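Local coordinates for phosphatase (Thermotoga maritima, PDB 1NF2), which probably acts as a magnesium-dependent phosphatase of the haloacid dehalogenase (HAD) superfamily, at residues 38-43 / 61-66; 188-193 / 218-223. All blocks are in the same frame, centred on the assembly; numbering follows the deposited sequence.

Interactions 1 and 2 illustrate how the Rossmann-like alpha/beta core of a HAD-family protein builds one anion site from two kinds of contact. Interaction 1 joins two neighbouring parallel strands near the middle of the chain and is largely buried; backbone hydrogen bonds dominate it. Interaction 2 brings the start of helix 191-202 against helix 216-222, with a buried salt bridge at its inner end and the exposed ring of F220 at its outer one, so side chains carry it. The two are in direct contact, the methyl of M221 packing on A40 and I63. At their shared end a sulfate ion is gripped by the backbone of G42 and the amine of K191.

Interaction 1 of 2, residues 38-43 / 61-66; sequences VFASGR and PTIAYN. With SO4 (sulfate ion), chain D.
P61 lies beside V38 where strands 36-40 and 62-64 run parallel, neighbours in a beta-alpha-beta unit of the Rossmann-like HAD core whose crossover is helix 45-55. Its CB meets V38 CG2, the two side chains crossing at about a right angle, and P61 O takes a weak bond from F39 N. At T62, CG2 rests 3.6 Å from F39 O, while OG1 turns to E52 of the crossover helix. I63 follows with the paired bonds of a parallel sheet: I63 N gives to F39 O at 2.7 Å, almost straight (178° at the hydrogen), and I63 O receives S41 N. On the same face, I63 CB packs 3.7 Å from A40 CB. A64 brings its methyl to R43 O, which also accepts from Y65 N at 3.0 Å and lies over one face of the Y65 ring.

Beyond the strand, S41 probably corresponds to the Ser/Thr of HAD motif II. With OG anti to the backbone N (chi1 -180°), it accepts R43 N in an ST turn, and with an alanine here R43 N would probably lose that acceptor and the turn presenting G42 to the sulfate would be less firmly set. N66 N bonds to S41 O at 2.9 Å from just past the end of strand 62-64, while G42 N gives a bent hydrogen bond to sulfate O1, 3.0 Å away.

Interaction 2 of 2, residues 188-193 / 218-223; sequences NVDKGK and DLFMFE. With SO4 (sulfate ion), chain D.
D190 and F220 are brought face to face by the first torsion of the aspartate: D190 CG stands between its backbone N and carbonyl carbon (chi1 62°), which sets the carboxylate flat over the F220 ring. K191 starts anti to the carbonyl carbon (chi1 -72°) but then runs fully extended, carrying its amine inward beside D218. This is a packing of helix 191-202, whose first residue K191 probably corresponds to the motif III lysine of the HAD family, on helix 216-222, which carries D218, a magnesium-binding residue of this protein although not a ligand of the ion in this model.

The inner end is ionic. K191 and D218 lie side by side and point the same way, so that K191 NZ reaches D218 OD2 on its syn side at 2.7 Å. The same nitrogen bonds sulfate O3 at 3.0 Å, reaches O1 more weakly, and forms a second salt bridge with D8, a ligand of the bound magnesium ion. The lysine thus ties the anion to the acidic metal site, while the other carboxylate oxygen of D218 is held by the backbone nitrogens of D214 and N215.

In the middle the fit is close. M221 CG touches K191 CB at 3.5 Å, and its bent chain takes CE back to K191 O. G192 CA approaches F220 O to 3.4 Å, where a CB would collide with that oxygen.

At the outer end the D190 carboxylate stacks on the F220 ring, planes 12° apart and CG offset toward the rim, while D190 CB makes a CH-pi contact over the face. D190 is also the N-cap of helix 191-202: its OD1, 3.7 Å from F220 CB, accepts from K193 N at 2.7 Å.

Interaction 1 of 2, residues 38-43 / 61-66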
# COMPACT_ATOMS: atom_id res chain seq x y z
N VAL A 38 13.01 -4.29 0.15
CA VAL A 38 11.95 -3.29 -0.04
C VAL A 38 10.56 -3.81 0.34
O VAL A 38 10.16 -4.91 -0.05
CB VAL A 38 11.89 -2.83 -1.53
CG1 VAL A 38 10.80 -1.77 -1.72
CG2 VAL A 38 13.24 -2.28 -1.96
N PHE A 39 9.83 -3.03 1.12
CA PHE A 39 8.48 -3.39 1.53
C PHE A 39 7.49 -2.50 0.78
O PHE A 39 7.64 -1.27 0.75
CB PHE A 39 8.31 -3.19 3.04
CG PHE A 39 9.15 -4.13 3.88
CD1 PHE A 39 10.51 -3.92 4.04
CD2 PHE A 39 8.57 -5.24 4.48
CE1 PHE A 39 11.29 -4.81 4.79
CE2 PHE A 39 9.34 -6.13 5.22
CZ PHE A 39 10.70 -5.92 5.38
N ALA A 40 6.49 -3.11 0.16
CA ALA A 40 5.50 -2.36 -0.61
C ALA A 40 4.10 -2.72 -0.14
O ALA A 40 3.65 -3.85 -0.31
CB ALA A 40 5.66 -2.67 -2.09
N SER A 41 3.40 -1.75 0.43
CA SER A 41 2.07 -2.00 0.96
C SER A 41 1.02 -0.95 0.58
O SER A 41 1.36 0.15 0.12
CB SER A 41 2.14 -2.08 2.48
OG SER A 41 0.86 -2.33 3.04
N GLY A 42 -0.24 -1.30 0.78
CA GLY A 42 -1.33 -0.38 0.51
C GLY A 42 -1.65 0.37 1.79
O GLY A 42 -2.41 1.34 1.79
N ARG A 43 -1.05 -0.07 2.90
CA ARG A 43 -1.27 0.53 4.21
C ARG A 43 -0.54 1.87 4.35
O ARG A 43 0.27 2.24 3.50
CB ARG A 43 -0.80 -0.43 5.32
CG ARG A 43 -1.31 -1.87 5.13
CD ARG A 43 -0.85 -2.81 6.25
NE ARG A 43 -1.77 -2.79 7.38
CZ ARG A 43 -2.74 -3.68 7.58
NH1 ARG A 43 -2.93 -4.67 6.73
NH2 ARG A 43 -3.54 -3.56 8.63
N PRO A 61 13.84 0.79 2.47
CA PRO A 61 13.21 1.59 1.41
C PRO A 61 11.77 1.08 1.43
O PRO A 61 11.54 -0.13 1.48
CB PRO A 61 13.98 1.16 0.17
CG PRO A 61 15.38 0.97 0.71
CD PRO A 61 15.12 0.23 2.02
N THR A 62 10.80 1.98 1.42
CA THR A 62 9.41 1.56 1.51
C THR A 62 8.42 2.20 0.53
O THR A 62 8.51 3.39 0.23
CB THR A 62 8.91 1.79 2.96
OG1 THR A 62 9.68 0.97 3.86
CG2 THR A 62 7.43 1.44 3.10
N ILE A 63 7.50 1.38 0.05
CA ILE A 63 6.44 1.84 -0.85
C ILE A 63 5.16 1.67 -0.02
O ILE A 63 4.83 0.56 0.40
CB ILE A 63 6.35 0.99 -2.14
CG1 ILE A 63 7.64 1.16 -2.97
CG2 ILE A 63 5.15 1.42 -2.98
CD1 ILE A 63 7.66 0.36 -4.24
N ALA A 64 4.48 2.78 0.22
CA ALA A 64 3.25 2.80 1.02
C ALA A 64 2.07 3.39 0.24
O ALA A 64 2.24 3.90 -0.87
CB ALA A 64 3.50 3.61 2.30
N TYR A 65 0.87 3.32 0.82
CA TYR A 65 -0.33 3.85 0.16
C TYR A 65 -0.44 3.36 -1.28
O TYR A 65 -0.86 4.10 -2.17
CB TYR A 65 -0.33 5.38 0.17
CG TYR A 65 -0.58 5.99 1.53
CD1 TYR A 65 -1.86 6.04 2.07
CD2 TYR A 65 0.46 6.54 2.27
CE1 TYR A 65 -2.10 6.62 3.33
CE2 TYR A 65 0.24 7.11 3.52
CZ TYR A 65 -1.04 7.15 4.04
OH TYR A 65 -1.25 7.74 5.27
N ASN A 66 -0.05 2.11 -1.50
CA ASN A 66 -0.13 1.49 -2.82
C ASN A 66 0.57 2.28 -3.94
O ASN A 66 0.08 2.35 -5.07
CB ASN A 66 -1.60 1.25 -3.18
CG ASN A 66 -1.75 0.38 -4.41
OD1 ASN A 66 -1.08 -0.64 -4.55
ND2 ASN A 66 -2.66 0.77 -5.32
S SO4 D . -2.26 -4.44 -0.39
O1 SO4 D . -1.00 -4.16 0.30
O2 SO4 D . -3.21 -3.37 -0.10
O3 SO4 D . -1.99 -4.52 -1.84
O4 SO4 D . -2.85 -5.71 0.07

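Interaction 2 of 2, residues 188-193 / 218-223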
# COMPACT_ATOMS: atom_id res chain seq x y z
N ASN A 188 -3.23 8.33 -11.63
CA ASN A 188 -2.34 7.24 -12.02
C ASN A 188 -1.11 6.95 -11.14
O ASN A 188 0.02 7.24 -11.52
CB ASN A 188 -1.92 7.40 -13.49
CG ASN A 188 -1.53 8.82 -13.85
OD1 ASN A 188 -1.25 9.11 -15.01
ND2 ASN A 188 -1.50 9.70 -12.86
N VAL A 189 -1.38 6.38 -9.97
CA VAL A 189 -0.34 5.99 -9.03
C VAL A 189 -0.59 4.52 -8.71
O VAL A 189 -1.74 4.09 -8.55
CB VAL A 189 -0.40 6.79 -7.71
CG1 VAL A 189 -0.39 8.27 -8.00
CG2 VAL A 189 -1.64 6.39 -6.92
N ASP A 190 0.49 3.74 -8.64
CA ASP A 190 0.38 2.33 -8.32
C ASP A 190 1.75 1.83 -7.86
O ASP A 190 2.75 2.54 -7.99
CB ASP A 190 -0.12 1.52 -9.52
CG ASP A 190 0.82 1.59 -10.72
OD1 ASP A 190 2.00 1.21 -10.57
OD2 ASP A 190 0.37 2.03 -11.80
N LYS A 191 1.79 0.62 -7.31
CA LYS A 191 3.04 0.06 -6.80
C LYS A 191 4.13 -0.07 -7.86
O LYS A 191 5.31 0.07 -7.55
CB LYS A 191 2.78 -1.30 -6.14
CG LYS A 191 2.06 -1.20 -4.80
CD LYS A 191 1.82 -2.58 -4.23
CE LYS A 191 1.19 -2.53 -2.85
NZ LYS A 191 0.85 -3.92 -2.41
N GLY A 192 3.74 -0.33 -9.10
CA GLY A 192 4.69 -0.47 -10.18
C GLY A 192 5.40 0.84 -10.50
O GLY A 192 6.62 0.86 -10.63
N LYS A 193 4.64 1.92 -10.64
CA LYS A 193 5.25 3.22 -10.93
C LYS A 193 6.16 3.61 -9.78
O LYS A 193 7.24 4.17 -9.99
CB LYS A 193 4.18 4.30 -11.12
CG LYS A 193 3.42 4.23 -12.44
CD LYS A 193 2.69 5.56 -12.70
CE LYS A 193 1.92 5.54 -14.01
NZ LYS A 193 0.80 4.56 -13.98
N ASP A 218 -0.14 -5.72 -6.81
CA ASP A 218 1.25 -6.16 -6.94
C ASP A 218 1.62 -6.50 -8.38
O ASP A 218 2.79 -6.44 -8.76
CB ASP A 218 1.50 -7.38 -6.05
CG ASP A 218 1.29 -7.09 -4.58
OD1 ASP A 218 0.91 -8.02 -3.83
OD2 ASP A 218 1.52 -5.93 -4.16
N LEU A 219 0.62 -6.87 -9.16
CA LEU A 219 0.81 -7.22 -10.56
C LEU A 219 1.59 -6.10 -11.27
O LEU A 219 2.38 -6.35 -12.19
CB LEU A 219 -0.57 -7.41 -11.19
CG LEU A 219 -0.76 -8.21 -12.48
CD1 LEU A 219 -0.14 -9.59 -12.35
CD2 LEU A 219 -2.26 -8.31 -12.75
N PHE A 220 1.37 -4.86 -10.84
CA PHE A 220 2.06 -3.71 -11.43
C PHE A 220 3.57 -3.78 -11.18
O PHE A 220 4.35 -3.33 -12.02
CB PHE A 220 1.50 -2.41 -10.84
CG PHE A 220 0.12 -2.05 -11.33
CD1 PHE A 220 -0.06 -1.47 -12.59
CD2 PHE A 220 -1.00 -2.28 -10.54
CE1 PHE A 220 -1.34 -1.11 -13.04
CE2 PHE A 220 -2.28 -1.94 -10.97
CZ PHE A 220 -2.46 -1.35 -12.23
N MET A 221 3.98 -4.33 -10.04
CA MET A 221 5.41 -4.44 -9.71
C MET A 221 6.12 -5.49 -10.56
O MET A 221 7.31 -5.38 -10.83
CB MET A 221 5.60 -4.78 -8.22
CG MET A 221 5.20 -3.63 -7.27
SD MET A 221 5.75 -3.84 -5.56
CE MET A 221 6.74 -2.63 -5.44
N PHE A 222 5.38 -6.52 -10.96
CA PHE A 222 5.93 -7.60 -11.77
C PHE A 222 6.64 -7.11 -13.02
O PHE A 222 7.67 -7.66 -13.41
CB PHE A 222 4.82 -8.57 -12.18
CG PHE A 222 4.53 -9.63 -11.17
CD1 PHE A 222 3.71 -10.70 -11.49
CD2 PHE A 222 5.10 -9.59 -9.90
CE1 PHE A 222 3.44 -11.70 -10.57
CE2 PHE A 222 4.84 -10.58 -8.97
CZ PHE A 222 4.01 -11.64 -9.31
N GLU A 223 6.06 -6.09 -13.65
CA GLU A 223 6.61 -5.53 -14.88
C GLU A 223 7.97 -4.89 -14.65
O GLU A 223 8.74 -4.69 -15.59
CB GLU A 223 5.65 -4.50 -15.47
CG GLU A 223 4.17 -4.85 -15.29
CD GLU A 223 3.80 -6.21 -15.87
OE1 GLU A 223 2.64 -6.62 -15.70
OE2 GLU A 223 4.67 -6.86 -16.49
S SO4 D . -2.26 -4.44 -0.39
O1 SO4 D . -1.00 -4.16 0.30
O2 SO4 D . -3.21 -3.37 -0.10
O3 SO4 D . -1.99 -4.52 -1.84
O4 SO4 D . -2.85 -5.71 0.07